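Local coordinates for M32 carboxypeptidase (Chitinophagaceae bacterium, PDB 7A03), which probably acts as a metal-dependent carboxypeptidase of the M32 family, removing residues one at a time from the C-terminal end of peptides, at residues Y95-K100 and L161-K166; A89-D94 and G284-E289. All coordinates share one frame; numbering follows the deposited sequence.

Interaction 1. Residues Y95-K100 and L161-K166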
loop_
_atom_site.group_PDB
_atom_site.type_symbol
_atom_site.label_atom_id
_atom_site.label_comp_id
_atom_site.label_asym_id
_atom_site.label_seq_id
_atom_site.Cartn_x
_atom_site.Cartn_y
_atom_site.Cartn_z
ATOM N N TYR A 95 3.825 20.896 8.358
ATOM C CA TYR A 95 3.799 22.269 7.870
ATOM C C TYR A 95 5.194 22.739 7.484
ATOM O O TYR A 95 5.374 23.346 6.421
ATOM C CB TYR A 95 3.198 23.161 8.956
ATOM C CG TYR A 95 3.113 24.636 8.628
ATOM C CD1 TYR A 95 4.167 25.501 8.918
ATOM C CD2 TYR A 95 1.962 25.167 8.058
ATOM C CE1 TYR A 95 4.073 26.860 8.630
ATOM C CE2 TYR A 95 1.865 26.532 7.766
ATOM C CZ TYR A 95 2.921 27.361 8.051
ATOM O OH TYR A 95 2.809 28.699 7.762
ATOM N N ASP A 96 6.199 22.444 8.317
ATOM C CA ASP A 96 7.546 22.964 8.078
ATOM C C ASP A 96 8.208 22.279 6.889
ATOM O O ASP A 96 9.046 22.893 6.194
ATOM C CB ASP A 96 8.411 22.795 9.327
ATOM C CG ASP A 96 8.102 23.824 10.396
ATOM O OD1 ASP A 96 7.552 24.897 10.062
ATOM O OD2 ASP A 96 8.427 23.563 11.573
ATOM N N LYS A 97 7.851 21.013 6.650
ATOM C CA LYS A 97 8.365 20.318 5.475
ATOM C C LYS A 97 8.220 21.174 4.217
ATOM O O LYS A 97 9.191 21.385 3.480
ATOM C CB LYS A 97 7.652 18.974 5.331
ATOM C CG LYS A 97 8.436 17.955 4.546
ATOM C CD LYS A 97 7.657 17.564 3.311
ATOM C CE LYS A 97 8.599 17.215 2.188
ATOM N NZ LYS A 97 7.913 16.897 0.905
ATOM N N ASN A 98 7.022 21.719 3.985
ATOM C CA ASN A 98 6.810 22.580 2.823
ATOM C C ASN A 98 7.707 23.813 2.864
ATOM O O ASN A 98 8.175 24.289 1.820
ATOM C CB ASN A 98 5.342 23.003 2.747
ATOM C CG ASN A 98 4.403 21.824 2.614
ATOM O OD1 ASN A 98 4.443 21.096 1.626
ATOM N ND2 ASN A 98 3.546 21.633 3.611
ATOM N N LYS A 99 7.947 24.357 4.056
ATOM C CA LYS A 99 8.729 25.583 4.139
ATOM C C LYS A 99 10.207 25.353 3.856
ATOM O O LYS A 99 10.938 26.324 3.641
ATOM C CB LYS A 99 8.504 26.270 5.490
ATOM C CG LYS A 99 7.022 26.476 5.836
ATOM C CD LYS A 99 6.376 27.561 4.973
ATOM C CE LYS A 99 4.853 27.575 5.141
ATOM N NZ LYS A 99 4.206 28.710 4.417
ATOM N N LYS A 100 10.657 24.096 3.834
ATOM C CA LYS A 100 12.046 23.845 3.440
ATOM C C LYS A 100 12.310 24.119 1.950
ATOM O O LYS A 100 13.439 24.467 1.586
ATOM C CB LYS A 100 12.460 22.416 3.808
ATOM C CG LYS A 100 12.791 22.230 5.278
ATOM C CD LYS A 100 12.922 20.750 5.632
ATOM C CE LYS A 100 12.929 20.536 7.141
ATOM N NZ LYS A 100 12.411 19.189 7.517
ATOM N N LEU A 161 13.068 7.975 1.467
ATOM C CA LEU A 161 12.449 6.900 2.242
ATOM C C LEU A 161 11.593 7.468 3.370
ATOM O O LEU A 161 10.420 7.098 3.530
ATOM C CB LEU A 161 13.520 5.940 2.789
ATOM C CG LEU A 161 14.279 5.063 1.790
ATOM C CD1 LEU A 161 15.485 4.441 2.444
ATOM C CD2 LEU A 161 13.369 3.986 1.200
ATOM N N ASN A 162 12.155 8.421 4.124
ATOM C CA ASN A 162 11.446 9.026 5.248
ATOM C C ASN A 162 10.166 9.730 4.813
ATOM O O ASN A 162 9.197 9.767 5.578
ATOM C CB ASN A 162 12.371 9.994 5.983
ATOM C CG ASN A 162 11.742 10.558 7.236
ATOM O OD1 ASN A 162 11.593 9.856 8.230
ATOM N ND2 ASN A 162 11.389 11.838 7.201
ATOM N N GLU A 163 10.144 10.280 3.597
ATOM C CA GLU A 163 8.940 10.920 3.077
ATOM C C GLU A 163 7.772 9.956 3.046
ATOM O O GLU A 163 6.644 10.321 3.402
ATOM C CB GLU A 163 9.206 11.422 1.663
ATOM C CG GLU A 163 10.024 12.668 1.640
ATOM C CD GLU A 163 9.211 13.851 2.073
ATOM O OE1 GLU A 163 8.387 14.316 1.261
ATOM O OE2 GLU A 163 9.372 14.295 3.229
ATOM N N TYR A 164 8.016 8.719 2.612
ATOM C CA TYR A 164 6.906 7.814 2.376
ATOM C C TYR A 164 6.657 6.880 3.544
ATOM O O TYR A 164 5.577 6.285 3.622
ATOM C CB TYR A 164 7.109 7.030 1.071
ATOM C CG TYR A 164 6.827 7.869 -0.158
ATOM C CD1 TYR A 164 5.523 8.242 -0.489
ATOM C CD2 TYR A 164 7.856 8.309 -0.976
ATOM C CE1 TYR A 164 5.263 9.024 -1.603
ATOM C CE2 TYR A 164 7.603 9.082 -2.092
ATOM C CZ TYR A 164 6.310 9.441 -2.403
ATOM O OH TYR A 164 6.072 10.211 -3.518
ATOM N N GLU A 165 7.613 6.782 4.463
ATOM C CA GLU A 165 7.475 5.946 5.650
ATOM C C GLU A 165 8.370 6.566 6.716
ATOM O O GLU A 165 9.589 6.361 6.707
ATOM C CB GLU A 165 7.891 4.520 5.335
ATOM C CG GLU A 165 7.632 3.542 6.442
ATOM C CD GLU A 165 6.145 3.214 6.643
ATOM O OE1 GLU A 165 5.314 3.450 5.740
ATOM O OE2 GLU A 165 5.823 2.691 7.731
ATOM N N LYS A 166 7.764 7.331 7.621
ATOM C CA LYS A 166 8.532 8.013 8.649
ATOM C C LYS A 166 9.332 7.000 9.446
ATOM O O LYS A 166 8.784 6.021 9.957
ATOM C CB LYS A 166 7.592 8.788 9.572
ATOM C CG LYS A 166 8.307 9.561 10.663
ATOM C CD LYS A 166 7.353 10.492 11.420
ATOM C CE LYS A 166 8.102 11.309 12.467
ATOM N NZ LYS A 166 7.195 11.847 13.528
#
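A single salt bridge between helices, Lys97 to Glu163, joins the C-terminal part of helix 82-100 to the last turn of helix 157-164 in this largely helical M32 peptidase. Lys97 NZ gives a hydrogen bond of 2.6 Å to Glu163 OE1, so charge and hydrogen bond act through the same pair of atoms. The ammonium group reaches the carboxylate from its syn side but stands 33° out of the carboxylate plane. Meanwhile the lysine chain lies close to both oxygens: its CE is 3.1 Å from Glu163 OE1 and 3.2 Å from Glu163 OE2.

The backbones are well apart at this point, with 9.7 Å between Lys97 CA and Glu163 CA, and two side chains coming from opposite directions close the distance. The lysine CB already points at the other helix, and bends at chi2 and chi3 carry the chain round to the oxygens. The glutamate starts less directly; with CG turned beside its backbone N (chi1 -76°) and a further bend at chi2, its carboxylate swings in to meet the lysine. Both residues are partly exposed, and the bridge belongs to the surface. With a methionine in place of Lys97 the ammonium group is gone, and the Glu163 carboxylate would probably lose its cationic partner and be freer to turn.

Lys97 NZ has a second polar partner, the hydroxyl of Tyr101, which is likely to restrain the position of the ammonium group. Beyond the pair, Leu150 of helix 129-150 touches both Lys97 and Glu163, while Tyr95 and Asn98 pack on Phe62 of helix 44-62. Helix 157-164 packs through Leu161 against Val170 and Leu173 of helix 170-192 and Pro420 of helix 420-439.

Interaction 2. Residues A89-D94 and G284-E289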
loop_
_atom_site.group_PDB
_atom_site.type_symbol
_atom_site.label_atom_id
_atom_site.label_comp_id
_atom_site.label_asym_id
_atom_site.label_seq_id
_atom_site.Cartn_x
_atom_site.Cartn_y
_atom_site.Cartn_z
ATOM N N ALA A 89 2.400 18.649 17.289
ATOM C CA ALA A 89 3.773 18.339 16.881
ATOM C C ALA A 89 3.820 17.783 15.459
ATOM O O ALA A 89 4.669 18.183 14.643
ATOM C CB ALA A 89 4.412 17.362 17.871
ATOM N N LEU A 90 2.918 16.853 15.146
ATOM C CA LEU A 90 2.918 16.244 13.822
ATOM C C LEU A 90 2.497 17.251 12.765
ATOM O O LEU A 90 3.075 17.292 11.672
ATOM C CB LEU A 90 2.009 15.014 13.801
ATOM C CG LEU A 90 2.583 13.823 14.570
ATOM C CD1 LEU A 90 1.610 12.655 14.559
ATOM C CD2 LEU A 90 3.922 13.423 13.981
ATOM N N SER A 91 1.509 18.083 13.084
ATOM C CA SER A 91 1.054 19.077 12.124
ATOM C C SER A 91 2.143 20.110 11.871
ATOM O O SER A 91 2.302 20.583 10.740
ATOM C CB SER A 91 -0.224 19.750 12.640
ATOM O OG SER A 91 -1.367 18.939 12.409
ATOM N N LEU A 92 2.919 20.456 12.906
ATOM C CA LEU A 92 4.049 21.363 12.725
ATOM C C LEU A 92 5.122 20.740 11.837
ATOM O O LEU A 92 5.704 21.426 10.991
ATOM C CB LEU A 92 4.628 21.761 14.088
ATOM C CG LEU A 92 5.733 22.815 14.089
ATOM C CD1 LEU A 92 5.252 24.099 13.443
ATOM C CD2 LEU A 92 6.196 23.085 15.502
ATOM N N GLU A 93 5.409 19.447 12.019
ATOM C CA GLU A 93 6.330 18.774 11.103
ATOM C C GLU A 93 5.818 18.820 9.661
ATOM O O GLU A 93 6.564 19.183 8.730
ATOM C CB GLU A 93 6.544 17.330 11.552
ATOM C CG GLU A 93 7.403 17.222 12.795
ATOM C CD GLU A 93 7.511 15.805 13.323
ATOM O OE1 GLU A 93 7.134 14.861 12.594
ATOM O OE2 GLU A 93 7.967 15.641 14.475
ATOM N N ASP A 94 4.553 18.426 9.463
ATOM C CA ASP A 94 3.910 18.468 8.148
ATOM C C ASP A 94 4.005 19.861 7.535
ATOM O O ASP A 94 4.240 20.007 6.332
ATOM C CB ASP A 94 2.428 18.074 8.274
ATOM C CG ASP A 94 2.215 16.613 8.693
ATOM O OD1 ASP A 94 3.166 15.816 8.635
ATOM O OD2 ASP A 94 1.069 16.260 9.078
ATOM N N GLY A 284 -9.414 15.231 10.211
ATOM C CA GLY A 284 -8.531 16.299 9.784
ATOM C C GLY A 284 -7.240 16.439 10.559
ATOM O O GLY A 284 -6.389 17.245 10.167
ATOM N N LEU A 285 -7.045 15.671 11.629
ATOM C CA LEU A 285 -5.902 15.820 12.519
ATOM C C LEU A 285 -5.016 14.588 12.437
ATOM O O LEU A 285 -5.478 13.500 12.074
ATOM C CB LEU A 285 -6.381 15.995 13.967
ATOM C CG LEU A 285 -7.538 16.978 14.166
ATOM C CD1 LEU A 285 -7.907 17.099 15.642
ATOM C CD2 LEU A 285 -7.154 18.352 13.643
ATOM N N PRO A 286 -3.729 14.718 12.781
ATOM C CA PRO A 286 -2.830 13.562 12.636
ATOM C C PRO A 286 -3.305 12.322 13.373
ATOM O O PRO A 286 -3.177 11.211 12.848
ATOM C CB PRO A 286 -1.480 14.092 13.148
ATOM C CG PRO A 286 -1.557 15.588 12.884
ATOM C CD PRO A 286 -3.001 15.938 13.172
ATOM N N CYS A 287 -3.892 12.483 14.558
ATOM C CA CYS A 287 -4.400 11.326 15.282
ATOM C C CYS A 287 -5.723 10.803 14.722
ATOM O O CYS A 287 -6.280 9.863 15.285
ATOM C CB CYS A 287 -4.436 11.579 16.794
ATOM S SG CYS A 287 -2.775 11.812 17.501
ATOM N N GLY A 288 -6.217 11.360 13.612
ATOM C CA GLY A 288 -7.326 10.779 12.879
ATOM C C GLY A 288 -6.972 10.238 11.509
ATOM O O GLY A 288 -7.883 9.923 10.735
ATOM N N GLU A 289 -5.677 10.144 11.175
ATOM C CA GLU A 289 -5.191 9.655 9.890
ATOM C C GLU A 289 -4.457 8.330 10.080
ATOM O O GLU A 289 -3.873 8.079 11.133
ATOM C CB GLU A 289 -4.210 10.667 9.264
ATOM C CG GLU A 289 -4.832 12.026 8.964
ATOM C CD GLU A 289 -3.809 13.108 8.605
ATOM O OE1 GLU A 289 -2.593 12.837 8.692
ATOM O OE2 GLU A 289 -4.232 14.231 8.217
#
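Helix 82-100 and the loop 284-289 approach to 6.5 Å between Leu90 CA and Pro286 CA, where residues 286-288 form a short 3-10 turn closed by the backbone bond from Gly288 N to Leu285 O. No hydrogen bond crosses between the two segments, and the contact centres on the ring of one proline.

Pro286 presents CB, CG and CD to two successive residues of the helix. Leu90 covers the CB side of the ring: its CB is 3.7 Å from Pro286 CB, and its CD1 branch comes equally near the same proline carbon. The two side chains pass one another in opposite directions, so the leucine lies alongside the ring. Ser91 covers the CD side, with OG 3.4 Å from Pro286 CG and 3.5 Å from Pro286 CD, and CG is touched by both residues. A chi1 of -80° sets this hydroxyl beside the backbone N of Ser91, where it can touch the ring carbons while its main polar partner is Tyr14 OH. The buried hydroxyl thus shares a hydrogen bond with Tyr14 of helix 9-37 and meets the proline by van der Waals contact.

One turn further along the helix, Asp94 OD2 and Glu289 OE1 stand 5.0 Å apart. Arg468 NH1 makes a salt bridge to each, and its positive charge would be expected to offset the repulsion between the two carboxylates. The main chain of Arg468 also bonds to that of Pro286, while Cys287 N is bound by Asn87 OD1 of helix 82-100.

This is buried loop-on-helix packing, in which a proline at the start of a 3-10 turn lies against neighbouring positions of an alpha-helix; here it joins the connection between helices 258-277 and 293-307 to helix 82-100.

Interactions 1 and 2 share helix 82-100: residues 89-94 meet the loop 284-289, and the directly following 95-100 meet 161-166. Their centres are about 12 Å apart, on the same side of the chain's centre. Both segments of interaction 1 fall between the two segments of interaction 2 in the sequence. Lys166, from the second segment of interaction 1, connects them physically: its NZ forms a salt bridge of 3.2 Å with Glu93 OE1 and packs on Leu90. One helix thus makes a buried, largely van der Waals contact and a surface ionic one in succession, tying parts of the M32 chain distant in sequence to a common element.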